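Hypothetical transcriptional regulator yurK (Bacillus subtilis, PDB 2IKK) is an uncharacterised GntR-type regulator that probably binds DNA to control transcription, through a part other than the C-terminal UTRA domain described here. Local coordinates at residues A47-I52 with D141-T146; V107-N112 with Q150-S155; D82-I87 with D99-Q104; L72-T77 with Q122-K127. All coordinates share one frame; numbering follows the deposited sequence.

Contact 1: A47-I52 with D141-T146; sequences AEKLQI and DKTAFT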
loop_
_atom_site.group_PDB
_atom_site.type_symbol
_atom_site.label_atom_id
_atom_site.label_comp_id
_atom_site.label_asym_id
_atom_site.label_seq_id
_atom_site.Cartn_x
_atom_site.Cartn_y
_atom_site.Cartn_z
ATOM N N ALA A 47 19.381 10.440 9.767
ATOM C CA ALA A 47 19.772 10.364 11.192
ATOM C C ALA A 47 18.586 10.264 12.165
ATOM O O ALA A 47 18.663 9.567 13.206
ATOM C CB ALA A 47 20.732 11.535 11.601
ATOM N N GLU A 48 17.479 10.903 11.821
ATOM C CA GLU A 48 16.249 10.841 12.609
ATOM C C GLU A 48 15.659 9.436 12.624
ATOM O O GLU A 48 15.354 8.903 13.706
ATOM C CB GLU A 48 15.199 11.860 12.119
ATOM C CG GLU A 48 15.390 13.227 12.783
ATOM C CD GLU A 48 14.264 14.267 12.478
ATOM O OE1 GLU A 48 13.084 13.820 12.279
ATOM O OE2 GLU A 48 14.585 15.505 12.458
ATOM N N LYS A 49 15.590 8.808 11.457
ATOM C CA LYS A 49 15.104 7.436 11.364
ATOM C C LYS A 49 15.995 6.434 12.145
ATOM O O LYS A 49 15.466 5.469 12.792
ATOM C CB LYS A 49 15.089 6.967 9.881
ATOM C CG LYS A 49 13.687 6.750 9.335
ATOM C CD LYS A 49 13.459 7.357 7.981
ATOM C CE LYS A 49 14.260 6.738 6.873
ATOM N NZ LYS A 49 13.731 5.348 6.528
ATOM N N LEU A 50 17.299 6.623 12.022
ATOM C CA LEU A 50 18.248 5.642 12.611
ATOM C C LEU A 50 18.585 5.936 14.088
ATOM O O LEU A 50 19.330 5.148 14.726
ATOM C CB LEU A 50 19.560 5.522 11.789
ATOM C CG LEU A 50 19.303 4.965 10.362
ATOM C CD1 LEU A 50 20.646 5.039 9.487
ATOM C CD2 LEU A 50 18.751 3.512 10.493
ATOM N N GLN A 51 18.100 7.071 14.565
ATOM C CA GLN A 51 18.300 7.598 15.922
ATOM C C GLN A 51 19.837 7.630 16.245
ATOM O O GLN A 51 20.322 7.038 17.257
ATOM C CB GLN A 51 17.608 6.691 16.949
ATOM C CG GLN A 51 16.058 6.686 16.866
ATOM C CD GLN A 51 15.355 7.829 17.606
ATOM O OE1 GLN A 51 16.003 8.821 18.010
ATOM N NE2 GLN A 51 14.011 7.660 17.867
ATOM N N ILE A 52 20.566 8.290 15.363
ATOM C CA ILE A 52 22.000 8.487 15.511
ATOM C C ILE A 52 22.323 9.971 15.432
ATOM O O ILE A 52 21.496 10.764 15.067
ATOM C CB ILE A 52 22.788 7.713 14.506
ATOM C CG1 ILE A 52 22.495 8.189 13.073
ATOM C CG2 ILE A 52 22.583 6.222 14.726
ATOM C CD1 ILE A 52 22.908 7.206 11.905
ATOM N N ASP A 141 8.793 3.530 2.383
ATOM C CA ASP A 141 9.807 4.055 3.310
ATOM C C ASP A 141 9.786 3.086 4.494
ATOM O O ASP A 141 8.790 3.003 5.217
ATOM C CB ASP A 141 9.460 5.486 3.681
ATOM C CG ASP A 141 10.447 6.105 4.657
ATOM O OD1 ASP A 141 11.151 5.326 5.304
ATOM O OD2 ASP A 141 10.473 7.339 4.833
ATOM N N LYS A 142 10.874 2.322 4.620
ATOM C CA LYS A 142 10.982 1.226 5.612
ATOM C C LYS A 142 12.049 1.489 6.674
ATOM O O LYS A 142 13.183 1.826 6.343
ATOM C CB LYS A 142 11.217 -0.117 4.930
ATOM C CG LYS A 142 11.584 -1.271 5.910
ATOM C CD LYS A 142 11.650 -2.677 5.224
ATOM C CE LYS A 142 13.008 -3.230 5.047
ATOM N NZ LYS A 142 12.984 -4.784 4.650
ATOM N N THR A 143 11.675 1.349 7.952
ATOM C CA THR A 143 12.729 1.297 8.996
ATOM C C THR A 143 12.635 -0.124 9.635
ATOM O O THR A 143 11.530 -0.601 9.985
ATOM C CB THR A 143 12.560 2.339 9.992
ATOM O OG1 THR A 143 12.555 3.615 9.323
ATOM C CG2 THR A 143 13.720 2.315 11.021
ATOM N N ALA A 144 13.795 -0.786 9.722
ATOM C CA ALA A 144 13.838 -2.162 10.286
ATOM C C ALA A 144 14.411 -1.950 11.665
ATOM O O ALA A 144 15.288 -1.058 11.872
ATOM C CB ALA A 144 14.779 -3.035 9.500
ATOM N N PHE A 145 13.985 -2.819 12.583
ATOM C CA PHE A 145 14.332 -2.737 14.033
ATOM C C PHE A 145 14.709 -4.127 14.526
ATOM O O PHE A 145 14.279 -5.138 13.961
ATOM C CB PHE A 145 13.070 -2.364 14.813
ATOM C CG PHE A 145 12.593 -0.950 14.543
ATOM C CD1 PHE A 145 13.072 0.129 15.314
ATOM C CD2 PHE A 145 11.685 -0.712 13.516
ATOM C CE1 PHE A 145 12.627 1.460 15.071
ATOM C CE2 PHE A 145 11.255 0.632 13.251
ATOM C CZ PHE A 145 11.700 1.699 14.023
ATOM N N THR A 146 15.511 -4.149 15.561
ATOM C CA THR A 146 15.810 -5.392 16.266
ATOM C C THR A 146 15.298 -5.275 17.697
ATOM O O THR A 146 14.497 -4.406 18.006
ATOM C CB THR A 146 17.325 -5.798 16.092
ATOM O OG1 THR A 146 17.527 -7.207 16.456
ATOM C CG2 THR A 146 18.211 -4.883 16.871
#

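Contact 2: V107-N112 with Q150-S155; sequences VVPTHN and QPIYCS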
loop_
_atom_site.group_PDB
_atom_site.type_symbol
_atom_site.label_atom_id
_atom_site.label_comp_id
_atom_site.label_asym_id
_atom_site.label_seq_id
_atom_site.Cartn_x
_atom_site.Cartn_y
_atom_site.Cartn_z
ATOM N N VAL A 107 22.816 -9.900 14.295
ATOM C CA VAL A 107 21.606 -9.105 14.352
ATOM C C VAL A 107 20.557 -9.677 13.413
ATOM O O VAL A 107 20.822 -10.006 12.228
ATOM C CB VAL A 107 21.927 -7.571 14.054
ATOM C CG1 VAL A 107 20.666 -6.759 13.738
ATOM C CG2 VAL A 107 22.717 -6.923 15.244
ATOM N N VAL A 108 19.346 -9.807 13.944
ATOM C CA VAL A 108 18.171 -10.202 13.147
ATOM C C VAL A 108 17.054 -9.173 13.390
ATOM O O VAL A 108 16.758 -8.878 14.578
ATOM C CB VAL A 108 17.711 -11.670 13.560
ATOM C CG1 VAL A 108 16.422 -11.991 13.014
ATOM C CG2 VAL A 108 18.744 -12.683 12.979
ATOM N N PRO A 109 16.414 -8.631 12.297
ATOM C CA PRO A 109 15.279 -7.750 12.524
ATOM C C PRO A 109 14.100 -8.498 13.137
ATOM O O PRO A 109 13.851 -9.674 12.818
ATOM C CB PRO A 109 14.958 -7.127 11.112
ATOM C CG PRO A 109 15.861 -7.726 10.149
ATOM C CD PRO A 109 16.779 -8.748 10.872
ATOM N N THR A 110 13.397 -7.842 14.037
ATOM C CA THR A 110 12.258 -8.400 14.732
ATOM C C THR A 110 10.954 -7.773 14.230
ATOM O O THR A 110 9.891 -8.302 14.474
ATOM C CB THR A 110 12.378 -8.123 16.255
ATOM O OG1 THR A 110 12.564 -6.720 16.507
ATOM C CG2 THR A 110 13.621 -8.885 16.815
ATOM N N HIS A 111 11.071 -6.597 13.574
ATOM C CA HIS A 111 9.894 -5.887 13.043
ATOM C C HIS A 111 10.348 -4.691 12.219
ATOM O O HIS A 111 11.523 -4.272 12.259
ATOM C CB HIS A 111 8.912 -5.408 14.123
ATOM C CG HIS A 111 9.491 -4.423 15.094
ATOM N ND1 HIS A 111 10.394 -4.782 16.056
ATOM C CD2 HIS A 111 9.284 -3.098 15.250
ATOM C CE1 HIS A 111 10.708 -3.725 16.781
ATOM N NE2 HIS A 111 10.030 -2.693 16.315
ATOM N N ASN A 112 9.378 -4.136 11.508
ATOM C CA ASN A 112 9.623 -2.959 10.639
ATOM C C ASN A 112 8.400 -2.076 10.531
ATOM O O ASN A 112 7.264 -2.518 10.807
ATOM C CB ASN A 112 10.219 -3.343 9.279
ATOM C CG ASN A 112 9.280 -4.142 8.414
ATOM O OD1 ASN A 112 8.229 -3.656 7.988
ATOM N ND2 ASN A 112 9.668 -5.363 8.121
ATOM N N GLN A 150 15.298 -1.156 18.624
ATOM C CA GLN A 150 16.494 -0.494 18.148
ATOM C C GLN A 150 16.513 -0.418 16.584
ATOM O O GLN A 150 16.601 -1.434 15.946
ATOM C CB GLN A 150 17.701 -1.284 18.624
ATOM C CG GLN A 150 19.022 -0.876 18.036
ATOM C CD GLN A 150 19.325 0.578 18.356
ATOM O OE1 GLN A 150 19.274 1.027 19.549
ATOM N NE2 GLN A 150 19.606 1.359 17.296
ATOM N N PRO A 151 16.441 0.789 16.003
ATOM C CA PRO A 151 16.523 0.832 14.504
ATOM C C PRO A 151 17.910 0.326 14.008
ATOM O O PRO A 151 18.949 0.672 14.600
ATOM C CB PRO A 151 16.266 2.338 14.164
ATOM C CG PRO A 151 16.673 3.059 15.390
ATOM C CD PRO A 151 16.273 2.160 16.559
ATOM N N ILE A 152 17.915 -0.448 12.916
ATOM C CA ILE A 152 19.123 -1.065 12.380
ATOM C C ILE A 152 19.469 -0.652 10.956
ATOM O O ILE A 152 20.650 -0.555 10.630
ATOM C CB ILE A 152 19.160 -2.580 12.470
ATOM C CG1 ILE A 152 17.874 -3.248 11.899
ATOM C CG2 ILE A 152 19.398 -2.978 13.999
ATOM C CD1 ILE A 152 18.094 -4.770 11.648
ATOM N N TYR A 153 18.453 -0.400 10.149
ATOM C CA TYR A 153 18.701 0.185 8.840
ATOM C C TYR A 153 17.425 0.815 8.286
ATOM O O TYR A 153 16.285 0.583 8.801
ATOM C CB TYR A 153 19.266 -0.851 7.892
ATOM C CG TYR A 153 18.279 -1.989 7.554
ATOM C CD1 TYR A 153 17.324 -1.832 6.573
ATOM C CD2 TYR A 153 18.384 -3.253 8.174
ATOM C CE1 TYR A 153 16.429 -2.857 6.220
ATOM C CE2 TYR A 153 17.550 -4.294 7.829
ATOM C CZ TYR A 153 16.511 -4.078 6.872
ATOM O OH TYR A 153 15.604 -5.038 6.507
ATOM N N CYS A 154 17.565 1.669 7.262
ATOM C CA CYS A 154 16.320 2.171 6.678
ATOM C C CYS A 154 16.405 2.077 5.171
ATOM O O CYS A 154 17.504 2.167 4.646
ATOM C CB CYS A 154 16.025 3.590 7.177
ATOM S SG CYS A 154 17.315 4.834 6.922
ATOM N N SER A 155 15.272 1.946 4.476
ATOM C CA SER A 155 15.325 1.652 3.038
ATOM C C SER A 155 14.264 2.512 2.401
ATOM O O SER A 155 13.231 2.797 3.001
ATOM C CB SER A 155 15.035 0.143 2.806
ATOM O OG SER A 155 16.031 -0.870 3.242
#

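Contact 3: D82-I87 with D99-Q104; sequences DLFPGI and DILKQQ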
loop_
_atom_site.group_PDB
_atom_site.type_symbol
_atom_site.label_atom_id
_atom_site.label_comp_id
_atom_site.label_asym_id
_atom_site.label_seq_id
_atom_site.Cartn_x
_atom_site.Cartn_y
_atom_site.Cartn_z
ATOM N N ASP A 82 28.421 3.001 12.699
ATOM C CA ASP A 82 28.730 2.900 14.126
ATOM C C ASP A 82 28.155 1.621 14.761
ATOM O O ASP A 82 28.660 1.147 15.797
ATOM C CB ASP A 82 28.265 4.177 14.822
ATOM C CG ASP A 82 29.241 5.390 14.540
ATOM O OD1 ASP A 82 30.480 5.215 14.698
ATOM O OD2 ASP A 82 28.829 6.501 14.100
ATOM N N LEU A 83 27.063 1.085 14.201
ATOM C CA LEU A 83 26.490 -0.133 14.736
ATOM C C LEU A 83 27.080 -1.347 14.037
ATOM O O LEU A 83 27.191 -2.448 14.646
ATOM C CB LEU A 83 24.981 -0.135 14.519
ATOM C CG LEU A 83 24.015 0.377 15.594
ATOM C CD1 LEU A 83 24.175 1.878 15.543
ATOM C CD2 LEU A 83 22.565 -0.115 15.200
ATOM N N PHE A 84 27.396 -1.164 12.746
ATOM C CA PHE A 84 27.855 -2.213 11.842
ATOM C C PHE A 84 29.203 -1.853 11.256
ATOM O O PHE A 84 29.377 -1.668 10.042
ATOM C CB PHE A 84 26.777 -2.519 10.766
ATOM C CG PHE A 84 25.401 -2.784 11.356
ATOM C CD1 PHE A 84 25.190 -3.922 12.058
ATOM C CD2 PHE A 84 24.326 -1.890 11.184
ATOM C CE1 PHE A 84 23.938 -4.215 12.665
ATOM C CE2 PHE A 84 23.109 -2.138 11.756
ATOM C CZ PHE A 84 22.899 -3.322 12.526
ATOM N N PRO A 85 30.228 -1.771 12.121
ATOM C CA PRO A 85 31.491 -1.297 11.568
ATOM C C PRO A 85 32.034 -2.212 10.404
ATOM O O PRO A 85 31.922 -3.431 10.473
ATOM C CB PRO A 85 32.426 -1.260 12.813
ATOM C CG PRO A 85 31.800 -2.254 13.773
ATOM C CD PRO A 85 30.301 -2.095 13.553
ATOM N N GLY A 86 32.527 -1.586 9.324
ATOM C CA GLY A 86 33.020 -2.314 8.167
ATOM C C GLY A 86 31.977 -3.026 7.295
ATOM O O GLY A 86 32.337 -3.863 6.475
ATOM N N ILE A 87 30.697 -2.689 7.441
ATOM C CA ILE A 87 29.625 -3.476 6.739
ATOM C C ILE A 87 29.718 -3.270 5.209
ATOM O O ILE A 87 29.412 -4.160 4.407
ATOM C CB ILE A 87 28.191 -3.169 7.262
ATOM C CG1 ILE A 87 27.166 -4.165 6.636
ATOM C CG2 ILE A 87 27.857 -1.663 7.010
ATOM C CD1 ILE A 87 25.865 -4.317 7.497
ATOM N N ASP A 99 21.631 -11.855 5.598
ATOM C CA ASP A 99 22.696 -12.818 5.940
ATOM C C ASP A 99 23.952 -12.212 6.579
ATOM O O ASP A 99 24.481 -12.768 7.550
ATOM C CB ASP A 99 23.083 -13.589 4.674
ATOM C CG ASP A 99 22.188 -14.764 4.424
ATOM O OD1 ASP A 99 21.196 -14.951 5.194
ATOM O OD2 ASP A 99 22.490 -15.509 3.458
ATOM N N ILE A 100 24.395 -11.050 6.068
ATOM C CA ILE A 100 25.570 -10.334 6.584
ATOM C C ILE A 100 25.240 -9.868 7.992
ATOM O O ILE A 100 25.989 -10.110 8.915
ATOM C CB ILE A 100 25.935 -9.109 5.666
ATOM C CG1 ILE A 100 26.490 -9.630 4.333
ATOM C CG2 ILE A 100 26.921 -8.142 6.315
ATOM C CD1 ILE A 100 27.566 -10.797 4.446
ATOM N N LEU A 101 24.092 -9.258 8.183
ATOM C CA LEU A 101 23.741 -8.780 9.512
ATOM C C LEU A 101 23.725 -9.925 10.518
ATOM O O LEU A 101 24.274 -9.807 11.608
ATOM C CB LEU A 101 22.349 -8.112 9.505
ATOM C CG LEU A 101 22.320 -6.714 8.822
ATOM C CD1 LEU A 101 20.825 -6.324 8.539
ATOM C CD2 LEU A 101 22.979 -5.669 9.614
ATOM N N LYS A 102 23.099 -11.022 10.144
ATOM C CA LYS A 102 23.032 -12.220 10.976
ATOM C C LYS A 102 24.385 -12.865 11.279
ATOM O O LYS A 102 24.755 -13.042 12.474
ATOM C CB LYS A 102 22.066 -13.202 10.375
ATOM C CG LYS A 102 21.800 -14.382 11.301
ATOM C CD LYS A 102 20.407 -14.823 11.133
ATOM C CE LYS A 102 20.166 -16.084 11.938
ATOM N NZ LYS A 102 19.158 -16.905 11.209
ATOM N N GLN A 103 25.144 -13.207 10.232
ATOM C CA GLN A 103 26.450 -13.865 10.501
ATOM C C GLN A 103 27.564 -12.942 11.013
ATOM O O GLN A 103 28.363 -13.319 11.893
ATOM C CB GLN A 103 26.904 -14.727 9.284
ATOM C CG GLN A 103 26.739 -16.259 9.412
ATOM C CD GLN A 103 25.581 -16.726 10.339
ATOM O OE1 GLN A 103 25.811 -17.247 11.450
ATOM N NE2 GLN A 103 24.355 -16.523 9.894
ATOM N N GLN A 104 27.642 -11.716 10.504
ATOM C CA GLN A 104 28.754 -10.877 10.862
ATOM C C GLN A 104 28.475 -10.132 12.160
ATOM O O GLN A 104 29.412 -9.884 12.946
ATOM C CB GLN A 104 29.092 -9.866 9.749
ATOM C CG GLN A 104 29.678 -10.547 8.473
ATOM C CD GLN A 104 30.896 -11.447 8.760
ATOM O OE1 GLN A 104 30.981 -12.554 8.255
ATOM N NE2 GLN A 104 31.839 -10.937 9.516
#

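Contact 4: L72-T77 with Q122-K127; sequences LTFEVT and QQEESK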
loop_
_atom_site.group_PDB
_atom_site.type_symbol
_atom_site.label_atom_id
_atom_site.label_comp_id
_atom_site.label_asym_id
_atom_site.label_seq_id
_atom_site.Cartn_x
_atom_site.Cartn_y
_atom_site.Cartn_z
ATOM N N LEU A 72 12.331 -3.304 -11.591
ATOM C CA LEU A 72 11.089 -3.367 -10.803
ATOM C C LEU A 72 11.192 -2.546 -9.501
ATOM O O LEU A 72 10.222 -1.914 -9.076
ATOM C CB LEU A 72 10.682 -4.832 -10.551
ATOM C CG LEU A 72 9.775 -5.151 -9.371
ATOM C CD1 LEU A 72 8.678 -6.117 -9.744
ATOM C CD2 LEU A 72 10.690 -5.764 -8.216
ATOM N N THR A 73 12.385 -2.563 -8.876
ATOM C CA THR A 73 12.557 -1.771 -7.640
ATOM C C THR A 73 13.926 -1.195 -7.625
ATOM O O THR A 73 14.917 -1.926 -7.834
ATOM C CB THR A 73 12.445 -2.623 -6.385
ATOM O OG1 THR A 73 11.223 -3.358 -6.430
ATOM C CG2 THR A 73 12.439 -1.754 -5.150
ATOM N N PHE A 74 13.980 0.115 -7.385
ATOM C CA PHE A 74 15.221 0.813 -7.126
ATOM C C PHE A 74 15.265 1.075 -5.592
ATOM O O PHE A 74 14.365 1.679 -5.020
ATOM C CB PHE A 74 15.330 2.093 -8.005
ATOM C CG PHE A 74 16.384 3.040 -7.582
ATOM C CD1 PHE A 74 17.690 2.628 -7.366
ATOM C CD2 PHE A 74 16.066 4.412 -7.400
ATOM C CE1 PHE A 74 18.663 3.587 -6.971
ATOM C CE2 PHE A 74 17.007 5.347 -6.944
ATOM C CZ PHE A 74 18.332 4.920 -6.761
ATOM N N GLU A 75 16.281 0.494 -4.959
ATOM C CA GLU A 75 16.347 0.477 -3.486
ATOM C C GLU A 75 17.510 1.393 -3.066
ATOM O O GLU A 75 18.656 1.370 -3.637
ATOM C CB GLU A 75 16.576 -0.941 -2.995
ATOM C CG GLU A 75 16.834 -1.065 -1.465
ATOM C CD GLU A 75 17.399 -2.420 -1.046
ATOM O OE1 GLU A 75 17.228 -3.428 -1.768
ATOM O OE2 GLU A 75 18.003 -2.475 0.047
ATOM N N VAL A 76 17.278 2.226 -2.060
ATOM C CA VAL A 76 18.432 2.954 -1.492
ATOM C C VAL A 76 18.292 2.633 0.028
ATOM O O VAL A 76 17.302 3.025 0.601
ATOM C CB VAL A 76 18.365 4.462 -1.683
ATOM C CG1 VAL A 76 19.554 5.174 -0.992
ATOM C CG2 VAL A 76 18.293 4.813 -3.229
ATOM N N THR A 77 19.284 1.947 0.612
ATOM C CA THR A 77 19.239 1.595 2.053
ATOM C C THR A 77 20.462 2.179 2.774
ATOM O O THR A 77 21.577 2.215 2.168
ATOM C CB THR A 77 19.193 0.088 2.107
ATOM O OG1 THR A 77 17.936 -0.364 1.523
ATOM C CG2 THR A 77 19.417 -0.510 3.523
ATOM N N GLN A 122 12.870 11.768 -10.491
ATOM C CA GLN A 122 13.833 12.759 -10.930
ATOM C C GLN A 122 14.887 12.076 -11.775
ATOM O O GLN A 122 14.731 10.903 -12.162
ATOM C CB GLN A 122 14.375 13.503 -9.728
ATOM C CG GLN A 122 13.271 14.482 -9.237
ATOM C CD GLN A 122 13.639 15.109 -7.893
ATOM O OE1 GLN A 122 13.639 16.323 -7.755
ATOM N NE2 GLN A 122 13.953 14.267 -6.903
ATOM N N GLN A 123 15.931 12.818 -12.154
ATOM C CA GLN A 123 16.913 12.258 -13.098
ATOM C C GLN A 123 17.420 10.859 -12.716
ATOM O O GLN A 123 17.441 9.987 -13.532
ATOM C CB GLN A 123 18.101 13.236 -13.178
ATOM C CG GLN A 123 19.056 13.048 -14.310
ATOM C CD GLN A 123 20.098 14.224 -14.305
ATOM O OE1 GLN A 123 19.786 15.356 -13.867
ATOM N NE2 GLN A 123 21.335 13.932 -14.750
ATOM N N GLU A 124 17.818 10.657 -11.462
ATOM C CA GLU A 124 18.409 9.399 -11.042
ATOM C C GLU A 124 17.437 8.199 -11.140
ATOM O O GLU A 124 17.789 7.131 -11.584
ATOM C CB GLU A 124 18.952 9.516 -9.597
ATOM C CG GLU A 124 19.584 8.170 -9.184
ATOM C CD GLU A 124 20.324 8.213 -7.831
ATOM O OE1 GLU A 124 19.723 8.619 -6.811
ATOM O OE2 GLU A 124 21.495 7.787 -7.800
ATOM N N GLU A 125 16.189 8.422 -10.741
ATOM C CA GLU A 125 15.182 7.360 -10.814
ATOM C C GLU A 125 14.842 7.004 -12.246
ATOM O O GLU A 125 14.618 5.828 -12.581
ATOM C CB GLU A 125 13.903 7.786 -10.093
ATOM C CG GLU A 125 14.103 7.924 -8.627
ATOM C CD GLU A 125 14.543 9.275 -8.195
ATOM O OE1 GLU A 125 14.711 10.155 -9.011
ATOM O OE2 GLU A 125 14.722 9.477 -6.989
ATOM N N SER A 126 14.723 8.040 -13.058
ATOM C CA SER A 126 14.369 7.889 -14.460
ATOM C C SER A 126 15.440 6.996 -15.114
ATOM O O SER A 126 15.122 6.055 -15.817
ATOM C CB SER A 126 14.184 9.257 -15.109
ATOM O OG SER A 126 15.406 9.751 -15.636
ATOM N N LYS A 127 16.713 7.231 -14.820
ATOM C CA LYS A 127 17.751 6.328 -15.333
ATOM C C LYS A 127 17.619 4.894 -14.873
ATOM O O LYS A 127 17.538 4.029 -15.692
ATOM C CB LYS A 127 19.128 6.864 -14.969
ATOM C CG LYS A 127 20.321 5.956 -15.431
ATOM C CD LYS A 127 21.583 6.728 -15.193
ATOM C CE LYS A 127 22.533 6.572 -16.389
ATOM N NZ LYS A 127 22.100 7.381 -17.577
#

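Contact 1: A47-I52 with D141-T146
Lys49, in the last turn of helix 44-50, folds over strand 136-146 so that its ammonium group reaches Asp141 while its aliphatic shaft passes Thr143. The chain is far from extended: chi3 (66°) and chi4 (72°) both turn, curling NZ back toward the sheet. There Lys49 NZ gives Asp141 OD1 a hydrogen bond of 2.9 Å, part of a salt bridge. Lysine and aspartate reach for each other from helix and strand, and the nitrogen meets the syn side of the oxygen, 21° out of the carboxylate plane. Thr143 sits under the bend, its OG1 3.3 Å from Lys49 CG and its CG2 4.0 Å from Lys49 O. Lys49 also touches Cys154 on the adjacent strand 150-160, so this one side chain spans two strands of the UTRA sheet. The helix ends directly afterwards in a Schellman motif at Gln51, where Ile52 N bonds Ala47 O at 3.1 Å. Cut back to an alanine, Lys49 would lose its reach, which is likely to leave the Asp141 carboxylate without its charged mate and the hydroxyl of Thr143 less covered. Because both charged residues are partly exposed, solvent probably weakens the bridge, while the syn approach still gives it a direction.

Contact 2: V107-N112 with Q150-S155
In the antiparallel sheet of the UTRA domain, the lead-in to strand 111-120 sets Val107 and Pro109 against Ile152 of strand 150-160, with strand 136-146 lying between the two strands. The terminal methyl of Ile152 does most of the touching. Its CG1 takes the crowded position between backbone N and carbonyl carbon (chi1 51°), and CD1 beyond it comes 3.9 Å from Val107 CG1 and 4.0 Å from Pro109 CB. Val107 and Ile152 run past each other in opposite senses, which also brings Val107 CG1 to 4.0 Å from Ile152 CG2; the proline ring instead crosses the isoleucine at about a right angle. Pro109 CG then approaches Tyr153 CE2 obliquely, at 4.5 Å. Phe84, from a loop, packs on both Val107 and Ile152. The lead-in joins the sheet through a classic beta bulge, Thr110 and His111 both facing Phe145. No polar bond crosses between the two segments: Thr110 OG1 and His111 ND1 are hydrogen-bonded at 2.9 Å, and His111 NE2 bonds Asp149 just ahead of strand 150-160, while its ring lies nearly parallel to that of Phe145. The join therefore rests on the fit of methyls and ring carbons, an apolar contact with little directional preference.

Contact 3: D82-I87 with D99-Q104
Leu101 holds CG beside its backbone N (chi1 -73°) and Phe84 does likewise (chi1 -51°), a pair of torsions that lays a leucine methyl over a phenylalanine face. Leu101 CD2 stands 3.7 Å from the centroid of the Phe84 ring, 18° off its normal, a CH-pi contact displaced slightly toward the rim, where the nearest ring atom is CE1 at 3.5 Å. The opposite face of the ring is covered by its own neighbour, Leu83 CB, so the aromatic is sandwiched between two aliphatic groups. Tyr105 of the same helix adds an edge-to-face partner. Ile87 places CD1 3.8 Å from the same Leu101 CD2, while Ile87 CG1 meets Ile100 CG2 at 4.0 Å. What brings Phe84 and Ile87 to bear together on helix 97-105 is a type II beta turn from one to the other, with Pro85 and Gly86 at its corners; Gly86 has the positive phi of the third position. A serine in place of Phe84 would probably open a gap between Leu83 and Leu101 and leave the leucine methyl without its aromatic face. The turn belongs to the loop between strand 71-80 and the helix, and its bond from Ile87 N to Phe84 O, 3.1 Å long, is weak. Leu101 also rests on Tyr153 of strand 150-160.

Contact 4: L72-T77 with Q122-K127
Phe74 on strand 71-80 packs against the first turn of helix 123-129, the CA atoms of Phe74 and Glu125 being 7.5 Å apart. This is helix-on-sheet packing within the UTRA domain, and the aromatic ring supplies most of the strand's share. Phe74 carries CG anti to its backbone N (chi1 166°), which aims the ring at two successive glutamates. Glu124, extended beyond CG, crosses it at about a right angle: its OE1 stands 4.0 Å from Phe74 CZ, at the ring edge and near the ring plane, with the carboxylate plane turned 64° from the ring. The other oxygen, OE2, has a stronger partner in Lys62, a salt bridge to strand 57-66. Glu125 contributes only aliphatic carbon, its CG lying 4.2 Å from Phe74 CD2, and Tyr128 of the same helix also meets the phenylalanine ring. The acidic end of Glu125 turns back to the helix start instead, where Gln122 is the N-cap. Carboxylates so near the amino end of a helix are likely to be favoured by its dipole. Gln122 N donates to Glu125 OE1 at 2.9 Å, arriving from above the carboxylate, 46° out of its plane.

Contacts 1 and 2 have their centres 7 Å apart, and strand 136-146 is flanked by both segments of contact 2: Thr146 OG1 and Val108 O, 2.6 Å apart, probably form a hydrogen bond. Contact 3 continues the apolar group of contact 2, 12 Å away between centres, joined by a probable 3.1 Å bond from Val107 N to Leu101 O. Contact 4 lies across the chain's centre, about 20 Å from contact 1 between centres, yet meets contact 2 through Ser155 OG and Thr77 OG1 at 2.6 Å. Contacts 1, 2 and 4 share one sheet; contact 3 packs loop on helix beside it. UTRA domains generally bind small effectors, but no ligand identifies a site here.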